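Local coordinates for protein nitrite oxidoreductase subunit A (Kuenenia stuttgartiensis, PDB 7B04) that forms part of a molybdopterin oxidoreductase similar to NarG, a large subunit that holds a molybdenum atom, an iron/sulfur cluster and two copies of MD1, at residues B[350-354]-B[853-857]; B[908-914]-B[1099-1105]; B[957-963]-B[1011-1017]. All blocks are in the same frame, centred on the assembly; numbering follows the deposited sequence.

Interaction 1: B[350-354]-B[853-857]; sequences IRNNT and ATPYL. With MD1 (phosphoric acid 4-(2-amino-4-oxo-3,4,5,6,-tetrahydro-pteridin-6-yl)-2-hydroxy-3,4-dimercapto-but-3-en-yl ester guanylate ester), chain C.
Arg351 reaches across to Pro855 and Tyr856 and carries a large share of the packing between the two loops. Its NH2 comes obliquely to Pro855 CD at 3.3 Å, and the two side chains slide past each other in opposite directions. The guanidinium is sandwiched. Tyr856 CE1 sits over one face, offset toward the rim, and NH1 in turn lies at the edge of the tyrosine ring, while the CG2 methyl of Thr354 lies over the centre of the other guanidinium face. The Arg351 side chain leaves with CG anti to the backbone N (chi1 -176°) and bends at chi3 (65°), which brings the flat group between these two neighbours.

A second, looser patch of packing lies at Asn353, whose ND2 comes within 3.7 Å of Ala853 O and within 3.9 Å of Ala853 CB.

The polar bonds run to other partners. Outside the two loops, Arg351 NH1 forms a salt bridge with Glu849 and its NE bonds the carbonyl of Met500. Because Glu849 also takes the hydroxyl of Thr854, one carboxylate serves both loops. Within 350-354, Thr354 OG1 bonds Arg351 O from above the carbonyl plane, tying the loop back on itself just before helix 355-368.

Loop 350-354 also meets MD1. Asn353 N donates to O6 at the guanine end of MD1 at 2.8 Å, with the N-H nearly straight on (166°). Asn352 CA lies 3.2 Å from the same O6, and Ile350 CG2 is 3.9 Å from the exocyclic N2. Loop 350-354, following an edge strand of a parallel sheet, thus forms one wall of a guanine-recognising site, as in relatives that bind a molybdopterin guanine dinucleotide, with 853-857 packed behind it.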
loop_
_atom_site.group_PDB
_atom_site.type_symbol
_atom_site.label_atom_id
_atom_site.label_comp_id
_atom_site.label_asym_id
_atom_site.label_seq_id
_atom_site.Cartn_x
_atom_site.Cartn_y
_atom_site.Cartn_z
ATOM N N ILE B 350 8.641 15.381 18.107
ATOM C CA ILE B 350 9.464 16.526 17.741
ATOM C C ILE B 350 8.619 17.491 16.924
ATOM O O ILE B 350 7.659 17.095 16.256
ATOM C CB ILE B 350 10.731 16.086 16.967
ATOM C CG1 ILE B 350 11.759 17.219 16.918
ATOM C CG2 ILE B 350 10.375 15.615 15.567
ATOM C CD1 ILE B 350 13.139 16.773 16.506
ATOM N N ARG B 351 8.977 18.772 16.990
ATOM C CA ARG B 351 8.368 19.765 16.121
ATOM C C ARG B 351 8.973 19.647 14.731
ATOM O O ARG B 351 10.168 19.379 14.578
ATOM C CB ARG B 351 8.584 21.173 16.687
ATOM C CG ARG B 351 7.913 22.288 15.900
ATOM C CD ARG B 351 7.915 23.593 16.688
ATOM N NE ARG B 351 9.261 24.113 16.912
ATOM C CZ ARG B 351 9.887 24.953 16.093
ATOM N NH1 ARG B 351 11.111 25.375 16.381
ATOM N NH2 ARG B 351 9.291 25.368 14.984
ATOM N N ASN B 352 8.143 19.850 13.714
ATOM C CA ASN B 352 8.592 19.639 12.346
ATOM C C ASN B 352 9.591 20.712 11.926
ATOM O O ASN B 352 9.523 21.863 12.367
ATOM C CB ASN B 352 7.396 19.604 11.398
ATOM C CG ASN B 352 6.225 18.822 11.966
ATOM O OD1 ASN B 352 5.681 19.172 13.014
ATOM N ND2 ASN B 352 5.833 17.755 11.279
ATOM N N ASN B 353 10.522 20.311 11.054
ATOM C CA ASN B 353 11.554 21.185 10.503
ATOM C C ASN B 353 12.537 21.652 11.573
ATOM O O ASN B 353 13.047 22.776 11.511
ATOM C CB ASN B 353 10.936 22.387 9.774
ATOM C CG ASN B 353 11.859 22.979 8.728
ATOM O OD1 ASN B 353 13.011 22.571 8.591
ATOM N ND2 ASN B 353 11.351 23.951 7.981
ATOM N N THR B 354 12.795 20.801 12.582
ATOM C CA THR B 354 13.703 21.167 13.666
ATOM C C THR B 354 14.680 20.055 14.059
ATOM O O THR B 354 15.219 20.097 15.172
ATOM C CB THR B 354 12.936 21.587 14.932
ATOM O OG1 THR B 354 12.271 20.451 15.497
ATOM C CG2 THR B 354 11.918 22.675 14.628
ATOM N N ALA B 853 7.771 26.997 6.841
ATOM C CA ALA B 853 7.265 25.970 7.759
ATOM C C ALA B 853 7.784 26.169 9.186
ATOM O O ALA B 853 8.458 25.314 9.758
ATOM C CB ALA B 853 7.619 24.582 7.237
ATOM N N THR B 854 7.463 27.328 9.759
ATOM C CA THR B 854 7.888 27.639 11.117
ATOM C C THR B 854 6.929 28.657 11.710
ATOM O O THR B 854 6.345 29.455 10.969
ATOM C CB THR B 854 9.322 28.186 11.136
ATOM O OG1 THR B 854 9.729 28.426 12.487
ATOM C CG2 THR B 854 9.413 29.482 10.348
ATOM N N PRO B 855 6.715 28.637 13.031
ATOM C CA PRO B 855 5.923 29.707 13.657
ATOM C C PRO B 855 6.686 31.010 13.836
ATOM O O PRO B 855 6.052 32.053 14.044
ATOM C CB PRO B 855 5.542 29.110 15.025
ATOM C CG PRO B 855 5.804 27.632 14.899
ATOM C CD PRO B 855 6.960 27.525 13.960
ATOM N N TYR B 856 8.014 30.978 13.780
ATOM C CA TYR B 856 8.896 32.110 14.022
ATOM C C TYR B 856 9.384 32.702 12.696
ATOM O O TYR B 856 8.878 32.365 11.618
ATOM C CB TYR B 856 10.031 31.692 14.956
ATOM C CG TYR B 856 9.521 30.965 16.181
ATOM C CD1 TYR B 856 9.541 29.580 16.248
ATOM C CD2 TYR B 856 8.980 31.665 17.258
ATOM C CE1 TYR B 856 9.064 28.911 17.358
ATOM C CE2 TYR B 856 8.498 31.002 18.372
ATOM C CZ TYR B 856 8.543 29.622 18.414
ATOM O OH TYR B 856 8.069 28.940 19.512
ATOM N N LEU B 857 10.358 33.607 12.788
ATOM C CA LEU B 857 10.884 34.296 11.619
ATOM C C LEU B 857 11.345 33.296 10.559
ATOM O O LEU B 857 12.130 32.388 10.867
ATOM C CB LEU B 857 12.060 35.190 12.012
ATOM C CG LEU B 857 12.587 36.121 10.916
ATOM C CD1 LEU B 857 11.612 37.260 10.674
ATOM C CD2 LEU B 857 13.977 36.649 11.254
HETATM P PB MD1 C . 9.587 8.517 3.212
HETATM O O3B MD1 C . 8.846 9.988 3.208
HETATM O O1B MD1 C . 9.102 7.710 4.392
HETATM O O2B MD1 C . 11.080 8.710 3.314
HETATM O O3A MD1 C . 9.215 7.736 1.805
HETATM C C10 MD1 C . 9.713 8.198 0.580
HETATM C C11 MD1 C . 9.975 6.978 -0.349
HETATM O O11 MD1 C . 8.828 5.916 0.010
HETATM C C12 MD1 C . 10.073 7.392 -1.621
HETATM S S12 MD1 C . 10.892 8.977 -1.961
HETATM C C13 MD1 C . 9.603 6.635 -2.891
HETATM S S13 MD1 C . 9.904 7.472 -4.474
HETATM C C14 MD1 C . 8.908 5.378 -2.931
HETATM N N15 MD1 C . 7.486 5.695 -2.260
HETATM C C16 MD1 C . 6.780 4.536 -1.893
HETATM C C15 MD1 C . 5.309 4.411 -2.069
HETATM O O14 MD1 C . 4.685 5.302 -2.541
HETATM N N17 MD1 C . 4.631 3.155 -1.648
HETATM C C17 MD1 C . 5.449 1.996 -1.032
HETATM N N16 MD1 C . 4.780 0.775 -0.627
HETATM N N18 MD1 C . 6.944 2.122 -0.850
HETATM C C20 MD1 C . 7.616 3.331 -1.254
HETATM N N8 MD1 C . 9.005 3.502 -1.103
HETATM C C7 MD1 C . 9.652 4.177 -2.408
HETATM P PA MD1 C . 7.610 10.418 4.212
HETATM O O1A MD1 C . 6.927 11.628 3.625
HETATM O O2A MD1 C . 6.639 9.267 4.300
HETATM O "O5'" MD1 C . 8.150 10.792 5.724
HETATM C "C5'" MD1 C . 8.354 9.765 6.648
HETATM C "C4'" MD1 C . 7.977 10.227 8.099
HETATM O "O4'" MD1 C . 8.714 11.542 8.507
HETATM C "C1'" MD1 C . 7.589 12.374 9.182
HETATM N N9 MD1 C . 7.900 13.827 9.190
HETATM C C4 MD1 C . 8.890 14.285 9.950
HETATM N N3 MD1 C . 9.840 13.597 10.870
HETATM C C2 MD1 C . 10.851 14.371 11.590
HETATM N N2 MD1 C . 11.776 13.700 12.485
HETATM N N1 MD1 C . 10.928 15.800 11.410
HETATM C C6 MD1 C . 10.012 16.453 10.526
HETATM O O6 MD1 C . 10.070 17.624 10.372
HETATM C C5 MD1 C . 8.954 15.634 9.776
HETATM N N7 MD1 C . 8.003 15.982 8.913
HETATM C C8 MD1 C . 7.340 14.868 8.543
HETATM C "C2'" MD1 C . 6.595 12.116 8.433
HETATM O "O2'" MD1 C . 5.343 12.442 9.104
HETATM C "C3'" MD1 C . 6.725 10.480 8.183
HETATM O "O3'" MD1 C . 6.166 9.758 9.317
#

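Interaction 2: B[908-914]-B[1099-1105]; sequences GYHFYCV and KETLVKI. With MD1 (phosphoric acid 4-(2-amino-4-oxo-3,4,5,6,-tetrahydro-pteridin-6-yl)-2-hydroxy-3,4-dimercapto-but-3-en-yl ester guanylate ester), chain C.
The pocket of MD1 borders one end of this strand pairing, in which Phe911 meets Val1103 as an antiparallel hydrogen-bonded pair. At the pocket end, Lys1099 holds its side chain extended beyond CG and places NZ 2.7 Å from O1A of an MD1 phosphate, a hydrogen bond that its charge probably strengthens. Val914 CG1 lies 3.6 Å from C8 of the guanine, so each segment contributes one residue to the MD1 pocket.

Val1103 N gives its hydrogen to Phe911 O at 2.8 Å, in the carbonyl plane, whereas the return bond from Phe911 N to Val1103 O is weak. Two short strands meeting at 111° separate quickly, which fits so brief a ladder. Val1103 O also lies at the edge of the Phe911 ring. Phe911 CD2 reaches Ile1105 CG1 at 3.7 Å, the two side chains crossing at about a right angle.

Two aromatic rings take aliphatic groups on their faces. Lys1104 CB stands 3.8 Å from the centroid of the Tyr909 ring, 19° off its normal; the lysine then runs obliquely across the ring, with a bend at chi3 (71°) that takes NZ to a weak bond with Tyr909 OH. At Tyr912 the methyl CD2 of Leu1102 lies over the ring face, 3.9 Å from its centroid, with both side chains pointing the same way.

Gly908 closes helix 903-906 with a Schellman motif, and an inverse gamma turn centred on Tyr909 precedes the strand. From that helix Trp905 meets Tyr912 edge to face and touches Leu1102. Strand 1015-1018 pairs with 911-914. Val977 of strand 974-978 meets Val1103, and Val975 and Val977 both meet Ile1105, placing the contact where the first and last strands of the six-stranded sheet join.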
loop_
_atom_site.group_PDB
_atom_site.type_symbol
_atom_site.label_atom_id
_atom_site.label_comp_id
_atom_site.label_asym_id
_atom_site.label_seq_id
_atom_site.Cartn_x
_atom_site.Cartn_y
_atom_site.Cartn_z
ATOM N N GLY B 908 -3.761 32.670 10.672
ATOM C CA GLY B 908 -4.564 31.463 10.709
ATOM C C GLY B 908 -4.002 30.281 9.954
ATOM O O GLY B 908 -4.599 29.200 10.013
ATOM N N TYR B 909 -2.892 30.439 9.237
ATOM C CA TYR B 909 -2.274 29.321 8.525
ATOM C C TYR B 909 -1.211 28.695 9.432
ATOM O O TYR B 909 -0.003 28.735 9.182
ATOM C CB TYR B 909 -1.718 29.783 7.183
ATOM C CG TYR B 909 -2.757 30.428 6.278
ATOM C CD1 TYR B 909 -3.098 29.853 5.059
ATOM C CD2 TYR B 909 -3.387 31.616 6.637
ATOM C CE1 TYR B 909 -4.047 30.442 4.230
ATOM C CE2 TYR B 909 -4.334 32.202 5.827
ATOM C CZ TYR B 909 -4.644 31.627 4.616
ATOM O OH TYR B 909 -5.587 32.227 3.813
ATOM N N HIS B 910 -1.708 28.088 10.510
ATOM C CA HIS B 910 -0.896 27.573 11.605
ATOM C C HIS B 910 -0.965 26.054 11.716
ATOM O O HIS B 910 -0.841 25.497 12.809
ATOM C CB HIS B 910 -1.323 28.210 12.925
ATOM C CG HIS B 910 -2.790 28.088 13.200
ATOM N ND1 HIS B 910 -3.732 28.844 12.537
ATOM C CD2 HIS B 910 -3.479 27.296 14.054
ATOM C CE1 HIS B 910 -4.937 28.525 12.972
ATOM N NE2 HIS B 910 -4.812 27.588 13.894
ATOM N N PHE B 911 -1.169 25.375 10.593
ATOM C CA PHE B 911 -1.184 23.918 10.544
ATOM C C PHE B 911 -0.098 23.455 9.589
ATOM O O PHE B 911 -0.079 23.870 8.426
ATOM C CB PHE B 911 -2.542 23.392 10.074
ATOM C CG PHE B 911 -3.606 23.424 11.124
ATOM C CD1 PHE B 911 -3.589 22.520 12.171
ATOM C CD2 PHE B 911 -4.636 24.345 11.053
ATOM C CE1 PHE B 911 -4.573 22.542 13.139
ATOM C CE2 PHE B 911 -5.625 24.372 12.016
ATOM C CZ PHE B 911 -5.592 23.469 13.061
ATOM N N TYR B 912 0.798 22.595 10.067
ATOM C CA TYR B 912 1.682 21.958 9.113
ATOM C C TYR B 912 0.852 21.023 8.241
ATOM O O TYR B 912 -0.256 20.614 8.602
ATOM C CB TYR B 912 2.791 21.176 9.824
ATOM C CG TYR B 912 3.704 22.010 10.700
ATOM C CD1 TYR B 912 4.780 22.701 10.160
ATOM C CD2 TYR B 912 3.502 22.086 12.071
ATOM C CE1 TYR B 912 5.617 23.458 10.962
ATOM C CE2 TYR B 912 4.329 22.838 12.877
ATOM C CZ TYR B 912 5.386 23.521 12.320
ATOM O OH TYR B 912 6.214 24.269 13.125
ATOM N N CYS B 913 1.405 20.660 7.095
ATOM C CA CYS B 913 0.659 19.780 6.199
ATOM C C CYS B 913 1.682 18.874 5.523
ATOM O O CYS B 913 2.189 19.175 4.441
ATOM C CB CYS B 913 -0.169 20.551 5.184
ATOM S SG CYS B 913 -1.331 19.522 4.265
ATOM N N VAL B 914 1.946 17.755 6.159
ATOM C CA VAL B 914 2.877 16.780 5.620
ATOM C C VAL B 914 2.162 15.988 4.539
ATOM O O VAL B 914 0.953 15.736 4.622
ATOM C CB VAL B 914 3.403 15.856 6.733
ATOM C CG1 VAL B 914 4.299 16.617 7.688
ATOM C CG2 VAL B 914 2.236 15.246 7.483
ATOM N N LYS B 1099 6.996 19.796 1.738
ATOM C CA LYS B 1099 6.547 19.965 3.114
ATOM C C LYS B 1099 6.818 21.351 3.690
ATOM O O LYS B 1099 6.323 21.653 4.783
ATOM C CB LYS B 1099 7.181 18.891 4.000
ATOM C CG LYS B 1099 6.723 17.502 3.600
ATOM C CD LYS B 1099 7.269 16.413 4.494
ATOM C CE LYS B 1099 6.770 15.059 4.014
ATOM N NZ LYS B 1099 7.204 13.945 4.891
ATOM N N GLU B 1100 7.583 22.199 3.001
ATOM C CA GLU B 1100 7.761 23.574 3.462
ATOM C C GLU B 1100 6.491 24.330 3.096
ATOM O O GLU B 1100 6.408 25.053 2.098
ATOM C CB GLU B 1100 9.002 24.213 2.858
ATOM C CG GLU B 1100 10.216 24.065 3.741
ATOM C CD GLU B 1100 10.261 25.088 4.858
ATOM O OE1 GLU B 1100 10.983 24.840 5.844
ATOM O OE2 GLU B 1100 9.582 26.132 4.751
ATOM N N THR B 1101 5.480 24.147 3.938
ATOM C CA THR B 1101 4.183 24.759 3.728
ATOM C C THR B 1101 3.416 24.711 5.038
ATOM O O THR B 1101 3.669 23.862 5.896
ATOM C CB THR B 1101 3.392 24.046 2.619
ATOM O OG1 THR B 1101 2.380 24.920 2.103
ATOM C CG2 THR B 1101 2.739 22.771 3.147
ATOM N N LEU B 1102 2.508 25.663 5.192
ATOM C CA LEU B 1102 1.514 25.641 6.249
ATOM C C LEU B 1102 0.158 25.918 5.630
ATOM O O LEU B 1102 0.053 26.569 4.590
ATOM C CB LEU B 1102 1.797 26.635 7.364
ATOM C CG LEU B 1102 3.091 26.358 8.116
ATOM C CD1 LEU B 1102 3.666 27.656 8.603
ATOM C CD2 LEU B 1102 2.852 25.405 9.268
ATOM N N VAL B 1103 -0.876 25.405 6.280
ATOM C CA VAL B 1103 -2.234 25.395 5.674
ATOM C C VAL B 1103 -3.271 25.939 6.645
ATOM O O VAL B 1103 -3.022 25.926 7.814
ATOM C CB VAL B 1103 -2.556 23.933 5.311
ATOM C CG1 VAL B 1103 -3.685 23.784 4.330
ATOM C CG2 VAL B 1103 -1.347 23.241 4.748
ATOM N N LYS B 1104 -4.385 26.409 6.096
ATOM C CA LYS B 1104 -5.587 26.852 6.831
ATOM C C LYS B 1104 -6.681 25.819 6.553
ATOM O O LYS B 1104 -6.816 25.410 5.418
ATOM C CB LYS B 1104 -6.066 28.208 6.326
ATOM C CG LYS B 1104 -7.075 28.886 7.224
ATOM C CD LYS B 1104 -7.361 30.312 6.861
ATOM C CE LYS B 1104 -8.152 30.446 5.583
ATOM N NZ LYS B 1104 -8.539 31.850 5.332
ATOM N N ILE B 1105 -7.382 25.377 7.588
ATOM C CA ILE B 1105 -8.471 24.376 7.443
ATOM C C ILE B 1105 -9.774 25.033 7.864
ATOM O O ILE B 1105 -9.798 25.679 8.886
ATOM C CB ILE B 1105 -8.190 23.153 8.325
ATOM C CG1 ILE B 1105 -6.701 22.854 8.415
ATOM C CG2 ILE B 1105 -8.938 21.948 7.817
ATOM C CD1 ILE B 1105 -6.230 21.988 7.305
HETATM P PB MD1 C . 9.587 8.517 3.212
HETATM O O3B MD1 C . 8.846 9.988 3.208
HETATM O O1B MD1 C . 9.102 7.710 4.392
HETATM O O2B MD1 C . 11.080 8.710 3.314
HETATM O O3A MD1 C . 9.215 7.736 1.805
HETATM C C10 MD1 C . 9.713 8.198 0.580
HETATM C C11 MD1 C . 9.975 6.978 -0.349
HETATM O O11 MD1 C . 8.828 5.916 0.010
HETATM C C12 MD1 C . 10.073 7.392 -1.621
HETATM S S12 MD1 C . 10.892 8.977 -1.961
HETATM C C13 MD1 C . 9.603 6.635 -2.891
HETATM S S13 MD1 C . 9.904 7.472 -4.474
HETATM C C14 MD1 C . 8.908 5.378 -2.931
HETATM N N15 MD1 C . 7.486 5.695 -2.260
HETATM C C16 MD1 C . 6.780 4.536 -1.893
HETATM C C15 MD1 C . 5.309 4.411 -2.069
HETATM O O14 MD1 C . 4.685 5.302 -2.541
HETATM N N17 MD1 C . 4.631 3.155 -1.648
HETATM C C17 MD1 C . 5.449 1.996 -1.032
HETATM N N16 MD1 C . 4.780 0.775 -0.627
HETATM N N18 MD1 C . 6.944 2.122 -0.850
HETATM C C20 MD1 C . 7.616 3.331 -1.254
HETATM N N8 MD1 C . 9.005 3.502 -1.103
HETATM C C7 MD1 C . 9.652 4.177 -2.408
HETATM P PA MD1 C . 7.610 10.418 4.212
HETATM O O1A MD1 C . 6.927 11.628 3.625
HETATM O O2A MD1 C . 6.639 9.267 4.300
HETATM O "O5'" MD1 C . 8.150 10.792 5.724
HETATM C "C5'" MD1 C . 8.354 9.765 6.648
HETATM C "C4'" MD1 C . 7.977 10.227 8.099
HETATM O "O4'" MD1 C . 8.714 11.542 8.507
HETATM C "C1'" MD1 C . 7.589 12.374 9.182
HETATM N N9 MD1 C . 7.900 13.827 9.190
HETATM C C4 MD1 C . 8.890 14.285 9.950
HETATM N N3 MD1 C . 9.840 13.597 10.870
HETATM C C2 MD1 C . 10.851 14.371 11.590
HETATM N N2 MD1 C . 11.776 13.700 12.485
HETATM N N1 MD1 C . 10.928 15.800 11.410
HETATM C C6 MD1 C . 10.012 16.453 10.526
HETATM O O6 MD1 C . 10.070 17.624 10.372
HETATM C C5 MD1 C . 8.954 15.634 9.776
HETATM N N7 MD1 C . 8.003 15.982 8.913
HETATM C C8 MD1 C . 7.340 14.868 8.543
HETATM C "C2'" MD1 C . 6.595 12.116 8.433
HETATM O "O2'" MD1 C . 5.343 12.442 9.104
HETATM C "C3'" MD1 C . 6.725 10.480 8.183
HETATM O "O3'" MD1 C . 6.166 9.758 9.317
#

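Interaction 3: B[957-963]-B[1011-1017]; sequences IHIHPQA and YPYNCTM
Met1017 O receives the N-H of His958 at 2.7 Å, in the carbonyl plane and almost straight (172°), and Ile957 CA-H also approaches this oxygen. The return bond, Met1017 N to His958 O at 3.1 Å, completes an antiparallel hydrogen-bonded pair.

Above this pair the two side chains run together in the same direction. Met1017, bent at chi2 and chi3, folds its CE methyl over one face of the His958 imidazole, 3.7 Å from the centroid. Tyr1011 CE2 comes to His958 ND1 obliquely at 3.8 Å, the two ring planes 51° apart; that nitrogen is hydrogen-bonded to Asn1008, which probably fixes the ring's rotation.

At the other end His960 turns from strand to helix. Its ND1 accepts from Gln962 N at 3.0 Å and caps helix 961-966, while the ring edge faces Tyr1011 O. The Tyr1013 ring lies against the helix's first turn, with Ala963 CB over its face, 4.1 Å from the centroid. Its hydroxyl goes to Asp966, and His960 also packs on Asn153 of subunit B.

A type I turn from Pro1012 to Cys1015 leads into the second strand. This pairing belongs to the six-stranded mixed sheet of the C-terminal part, which in this molybdopterin family is probably the double-psi beta barrel.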
loop_
_atom_site.group_PDB
_atom_site.type_symbol
_atom_site.label_atom_id
_atom_site.label_comp_id
_atom_site.label_asym_id
_atom_site.label_seq_id
_atom_site.Cartn_x
_atom_site.Cartn_y
_atom_site.Cartn_z
ATOM N N ILE B 957 -7.742 13.739 4.677
ATOM C CA ILE B 957 -6.743 14.494 5.427
ATOM C C ILE B 957 -6.843 14.127 6.902
ATOM O O ILE B 957 -7.943 14.028 7.457
ATOM C CB ILE B 957 -6.896 16.020 5.236
ATOM C CG1 ILE B 957 -5.809 16.761 6.019
ATOM C CG2 ILE B 957 -8.272 16.498 5.680
ATOM C CD1 ILE B 957 -5.766 18.249 5.755
ATOM N N HIS B 958 -5.691 13.896 7.528
ATOM C CA HIS B 958 -5.634 13.578 8.947
ATOM C C HIS B 958 -5.530 14.864 9.756
ATOM O O HIS B 958 -4.733 15.748 9.427
ATOM C CB HIS B 958 -4.432 12.681 9.246
ATOM C CG HIS B 958 -4.587 11.271 8.767
ATOM N ND1 HIS B 958 -4.724 10.204 9.627
ATOM C CD2 HIS B 958 -4.637 10.755 7.516
ATOM C CE1 HIS B 958 -4.839 9.089 8.928
ATOM N NE2 HIS B 958 -4.790 9.396 7.644
ATOM N N ILE B 959 -6.336 14.968 10.809
ATOM C CA ILE B 959 -6.345 16.137 11.681
ATOM C C ILE B 959 -6.572 15.661 13.111
ATOM O O ILE B 959 -7.325 14.710 13.348
ATOM C CB ILE B 959 -7.399 17.179 11.240
ATOM C CG1 ILE B 959 -7.320 18.430 12.121
ATOM C CG2 ILE B 959 -8.796 16.578 11.238
ATOM C CD1 ILE B 959 -8.009 19.641 11.529
ATOM N N HIS B 960 -5.916 16.319 14.060
ATOM C CA HIS B 960 -6.127 16.006 15.465
ATOM C C HIS B 960 -7.567 16.324 15.869
ATOM O O HIS B 960 -8.120 17.344 15.442
ATOM C CB HIS B 960 -5.147 16.794 16.335
ATOM C CG HIS B 960 -5.169 16.401 17.778
ATOM N ND1 HIS B 960 -6.037 16.961 18.690
ATOM C CD2 HIS B 960 -4.430 15.499 18.469
ATOM C CE1 HIS B 960 -5.832 16.424 19.879
ATOM N NE2 HIS B 960 -4.861 15.534 19.772
ATOM N N PRO B 961 -8.204 15.465 16.675
ATOM C CA PRO B 961 -9.620 15.700 17.027
ATOM C C PRO B 961 -9.876 17.060 17.652
ATOM O O PRO B 961 -10.847 17.734 17.284
ATOM C CB PRO B 961 -9.925 14.552 18.000
ATOM C CG PRO B 961 -8.944 13.488 17.650
ATOM C CD PRO B 961 -7.692 14.209 17.250
ATOM N N GLN B 962 -9.032 17.482 18.597
ATOM C CA GLN B 962 -9.221 18.789 19.217
ATOM C C GLN B 962 -9.086 19.902 18.188
ATOM O O GLN B 962 -9.837 20.884 18.221
ATOM C CB GLN B 962 -8.222 18.986 20.358
ATOM C CG GLN B 962 -8.444 20.260 21.159
ATOM C CD GLN B 962 -9.812 20.305 21.812
ATOM O OE1 GLN B 962 -10.708 21.016 21.354
ATOM N NE2 GLN B 962 -9.982 19.545 22.888
ATOM N N ALA B 963 -8.121 19.773 17.275
ATOM C CA ALA B 963 -7.936 20.785 16.240
ATOM C C ALA B 963 -9.205 20.962 15.416
ATOM O O ALA B 963 -9.660 22.087 15.193
ATOM C CB ALA B 963 -6.756 20.409 15.346
ATOM N N TYR B 1011 -1.477 12.438 15.757
ATOM C CA TYR B 1011 -0.801 13.628 15.274
ATOM C C TYR B 1011 -0.858 14.749 16.304
ATOM O O TYR B 1011 -1.812 14.842 17.084
ATOM C CB TYR B 1011 -1.433 14.108 13.964
ATOM C CG TYR B 1011 -1.075 13.231 12.793
ATOM C CD1 TYR B 1011 0.047 13.498 12.023
ATOM C CD2 TYR B 1011 -1.843 12.120 12.474
ATOM C CE1 TYR B 1011 0.387 12.692 10.957
ATOM C CE2 TYR B 1011 -1.511 11.307 11.411
ATOM C CZ TYR B 1011 -0.395 11.599 10.656
ATOM O OH TYR B 1011 -0.055 10.794 9.596
ATOM N N PRO B 1012 0.155 15.610 16.325
ATOM C CA PRO B 1012 0.085 16.812 17.160
ATOM C C PRO B 1012 -0.957 17.789 16.638
ATOM O O PRO B 1012 -1.432 17.695 15.503
ATOM C CB PRO B 1012 1.498 17.398 17.067
ATOM C CG PRO B 1012 2.047 16.861 15.796
ATOM C CD PRO B 1012 1.443 15.499 15.620
ATOM N N TYR B 1013 -1.320 18.733 17.509
ATOM C CA TYR B 1013 -2.385 19.684 17.206
ATOM C C TYR B 1013 -2.131 20.421 15.895
ATOM O O TYR B 1013 -3.031 20.549 15.057
ATOM C CB TYR B 1013 -2.516 20.682 18.360
ATOM C CG TYR B 1013 -3.652 21.672 18.217
ATOM C CD1 TYR B 1013 -4.922 21.372 18.691
ATOM C CD2 TYR B 1013 -3.452 22.909 17.615
ATOM C CE1 TYR B 1013 -5.959 22.275 18.569
ATOM C CE2 TYR B 1013 -4.486 23.816 17.485
ATOM C CZ TYR B 1013 -5.737 23.492 17.962
ATOM O OH TYR B 1013 -6.773 24.389 17.838
ATOM N N ASN B 1014 -0.904 20.908 15.697
ATOM C CA ASN B 1014 -0.576 21.764 14.563
ATOM C C ASN B 1014 -0.070 20.995 13.350
ATOM O O ASN B 1014 0.665 21.563 12.534
ATOM C CB ASN B 1014 0.452 22.814 14.983
ATOM C CG ASN B 1014 -0.068 23.736 16.063
ATOM O OD1 ASN B 1014 0.396 23.700 17.202
ATOM N ND2 ASN B 1014 -1.035 24.573 15.708
ATOM N N CYS B 1015 -0.464 19.738 13.172
ATOM C CA CYS B 1015 0.073 18.949 12.074
ATOM C C CYS B 1015 -1.037 18.144 11.424
ATOM O O CYS B 1015 -1.771 17.420 12.105
ATOM C CB CYS B 1015 1.190 18.011 12.549
ATOM S SG CYS B 1015 1.961 17.049 11.225
ATOM N N THR B 1016 -1.143 18.275 10.108
ATOM C CA THR B 1016 -2.131 17.581 9.303
ATOM C C THR B 1016 -1.407 16.759 8.248
ATOM O O THR B 1016 -0.282 17.075 7.854
ATOM C CB THR B 1016 -3.097 18.566 8.633
ATOM O OG1 THR B 1016 -2.373 19.388 7.710
ATOM C CG2 THR B 1016 -3.757 19.455 9.678
ATOM N N MET B 1017 -2.070 15.708 7.772
ATOM C CA MET B 1017 -1.416 14.749 6.893
ATOM C C MET B 1017 -2.331 14.380 5.740
ATOM O O MET B 1017 -3.510 14.077 5.943
ATOM C CB MET B 1017 -1.017 13.480 7.660
ATOM C CG MET B 1017 -0.071 12.566 6.899
ATOM S SD MET B 1017 -0.879 11.433 5.748
ATOM C CE MET B 1017 -1.410 10.136 6.860
#

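Strands 911-914 and 1015-1018 are neighbours in one sheet, which makes interactions 2 and 3 continuous: Tyr912 N bonds Asn1014 O at 2.7 Å and Tyr912 O takes Thr1016 OG1 at 2.6 Å. Their centres are about 11 Å apart, as are those of interactions 1 and 2. There Ala853 N bonds Glu1100 OE2 at 2.9 Å, fastening loop 853-857 to the loop that leads into strand 1102-1109. Between interactions 1 and 3 the link is slight, Asn352 ND2 to Cys1015 SG at 3.9 Å. Around one MD1, interaction 1 reads the guanine, interaction 2 takes guanine and phosphate, and Tyr1011 of interaction 3 has its side chain about 5 Å (nearest atoms) from the same MD1.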